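Local coordinates for protein HTPA Reductase (PDB 5U5N) that probably reduces 4-hydroxy-tetrahydrodipicolinate to tetrahydrodipicolinate with NADH or NADPH, a step of lysine biosynthesis, at residues Y267-I270 and D271-E274. Residues are numbered along the deposited sequence; the frame is centred on the assembly and turned at random.
Sequences YNMI and DVLE
Asn268 and Asp271 each bind the other's backbone N-H with a side-chain oxygen. Asn268 OD1 takes Asp271 N at 3.1 Å, with the donor nearly in line with the amide C=O. Asp271 OD2 takes Asn268 N at 2.9 Å, on the anti side of the carboxylate and 29° out of its plane. Asn268 CG stands between its own N and carbonyl carbon (chi1 67°), which turns OD1 toward the backbone N-H of Asp271 at the start of the helix. Asp271 CB also lies at the edge of the Tyr267 ring, 3.8 Å from CD2, with the carboxylate turned nearly perpendicular to the ring. The Asn268-Asp271 pair is a capping box, with Asn268 as N-cap of helix 269-274. The helix follows strand 266-267, an outermost strand, within this chain, of the parallel sheet in the Rossmann-type nucleotide-binding domain. With an alanine at Asp271, Asn268 N would probably lose its carboxylate partner and the strand-to-helix turn would be less firmly held. Within the helix, Leu273 N binds Met269 O at 3.0 Å. The Met269 chain, bent at chi2 and chi3, brings SD against Val272 CB at 3.9 Å. Met269 also touches Ala126 and Met129, both NAD-binding residues. Ile270 and Leu273 pack on Phe147 of the second subunit.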
ATOM      1  N   TYR A 267       8.266 -18.492  13.894  1.00 34.58           N
ATOM      2  CA  TYR A 267       7.515 -17.376  13.374  1.00 34.07           C
ATOM      3  C   TYR A 267       8.493 -16.477  12.661  1.00 33.47           C
ATOM      4  O   TYR A 267       9.701 -16.617  12.841  1.00 33.32           O
ATOM      5  CB  TYR A 267       6.826 -16.610  14.502  1.00 33.10           C
ATOM      6  CG  TYR A 267       5.802 -17.429  15.273  1.00 33.98           C
ATOM      7  CD1 TYR A 267       6.178 -18.243  16.335  1.00 34.16           C
ATOM      8  CD2 TYR A 267       4.437 -17.390  14.918  1.00 34.73           C
ATOM      9  CE1 TYR A 267       5.236 -18.984  17.034  1.00 35.37           C
ATOM     10  CE2 TYR A 267       3.487 -18.114  15.598  1.00 36.06           C
ATOM     11  CZ  TYR A 267       3.873 -18.915  16.652  1.00 36.47           C
ATOM     12  OH  TYR A 267       2.883 -19.627  17.297  1.00 38.09           O
ATOM     13  N   ASN A 268       7.960 -15.604  11.812  1.00 33.23           N
ATOM     14  CA  ASN A 268       8.708 -14.539  11.175  1.00 32.77           C
ATOM     15  C   ASN A 268       8.022 -13.170  11.432  1.00 32.28           C
ATOM     16  O   ASN A 268       7.084 -13.087  12.194  1.00 31.81           O
ATOM     17  CB  ASN A 268       8.883 -14.873   9.695  1.00 33.55           C
ATOM     18  CG  ASN A 268       7.544 -14.850   8.894  1.00 34.11           C
ATOM     19  OD1 ASN A 268       6.524 -14.397   9.369  1.00 33.91           O
ATOM     20  ND2 ASN A 268       7.573 -15.358   7.691  1.00 35.04           N
ATOM     21  N   MET A 269       8.531 -12.101  10.859  1.00 32.77           N
ATOM     22  CA  MET A 269       8.000 -10.784  11.127  1.00 33.45           C
ATOM     23  C   MET A 269       6.593 -10.538  10.530  1.00 33.92           C
ATOM     24  O   MET A 269       5.839  -9.708  11.044  1.00 34.14           O
ATOM     25  CB  MET A 269       9.008  -9.732  10.663  1.00 34.35           C
ATOM     26  CG  MET A 269       8.661  -8.282  10.971  1.00 35.16           C
ATOM     27  SD  MET A 269       8.278  -7.817  12.701  1.00 38.35           S
ATOM     28  CE  MET A 269       9.623  -8.609  13.550  1.00 37.04           C
ATOM     29  N   ILE A 270       6.235 -11.268   9.470  1.00 34.25           N
ATOM     30  CA  ILE A 270       4.847 -11.217   8.926  1.00 34.92           C
ATOM     31  C   ILE A 270       3.875 -11.714  10.001  1.00 35.05           C
ATOM     32  O   ILE A 270       2.833 -11.107  10.240  1.00 34.86           O
ATOM     33  CB  ILE A 270       4.649 -12.135   7.685  1.00 36.15           C
ATOM     34  CG1 ILE A 270       5.582 -11.751   6.537  1.00 36.14           C
ATOM     35  CG2 ILE A 270       3.182 -12.173   7.223  1.00 37.35           C
ATOM     36  CD1 ILE A 270       5.394 -10.386   5.963  1.00 35.47           C
ATOM     37  N   ASP A 271       4.226 -12.834  10.642  1.00 34.80           N
ATOM     38  CA  ASP A 271       3.401 -13.389  11.733  1.00 35.27           C
ATOM     39  C   ASP A 271       3.201 -12.377  12.856  1.00 33.70           C
ATOM     40  O   ASP A 271       2.136 -12.302  13.379  1.00 34.01           O
ATOM     41  CB  ASP A 271       4.039 -14.670  12.311  1.00 36.12           C
ATOM     42  CG  ASP A 271       4.168 -15.785  11.276  1.00 37.57           C
ATOM     43  OD1 ASP A 271       3.240 -15.963  10.459  1.00 39.56           O
ATOM     44  OD2 ASP A 271       5.197 -16.473  11.275  1.00 37.52           O
ATOM     45  N   VAL A 272       4.253 -11.634  13.211  1.00 32.08           N
ATOM     46  CA  VAL A 272       4.204 -10.588  14.241  1.00 31.47           C
ATOM     47  C   VAL A 272       3.218  -9.487  13.798  1.00 31.61           C
ATOM     48  O   VAL A 272       2.397  -9.061  14.575  1.00 31.92           O
ATOM     49  CB  VAL A 272       5.596  -9.966  14.546  1.00 30.36           C
ATOM     50  CG1 VAL A 272       5.523  -8.818  15.552  1.00 30.14           C
ATOM     51  CG2 VAL A 272       6.587 -11.012  15.040  1.00 30.46           C
ATOM     52  N   LEU A 273       3.313  -9.046  12.552  1.00 31.43           N
ATOM     53  CA  LEU A 273       2.395  -8.004  12.030  1.00 31.89           C
ATOM     54  C   LEU A 273       0.927  -8.464  12.115  1.00 33.29           C
ATOM     55  O   LEU A 273       0.064  -7.728  12.553  1.00 33.70           O
ATOM     56  CB  LEU A 273       2.783  -7.626  10.602  1.00 31.41           C
ATOM     57  CG  LEU A 273       4.047  -6.774  10.501  1.00 30.41           C
ATOM     58  CD1 LEU A 273       4.641  -6.796   9.101  1.00 30.32           C
ATOM     59  CD2 LEU A 273       3.808  -5.332  10.934  1.00 30.24           C
ATOM     60  N   GLU A 274       0.688  -9.709  11.725  1.00 34.49           N
ATOM     61  CA  GLU A 274      -0.640 -10.323  11.783  1.00 36.62           C
ATOM     62  C   GLU A 274      -1.209 -10.395  13.199  1.00 37.52           C
ATOM     63  O   GLU A 274      -2.402 -10.302  13.378  1.00 38.43           O
ATOM     64  CB  GLU A 274      -0.636 -11.721  11.153  1.00 37.64           C
ATOM     65  CG  GLU A 274      -0.572 -11.749   9.633  1.00 37.95           C
ATOM     66  CD  GLU A 274      -0.140 -13.102   9.077  1.00 38.98           C
ATOM     67  OE1 GLU A 274       0.570 -13.852   9.801  1.00 39.25           O
ATOM     68  OE2 GLU A 274      -0.450 -13.416   7.912  1.00 39.78           O
TER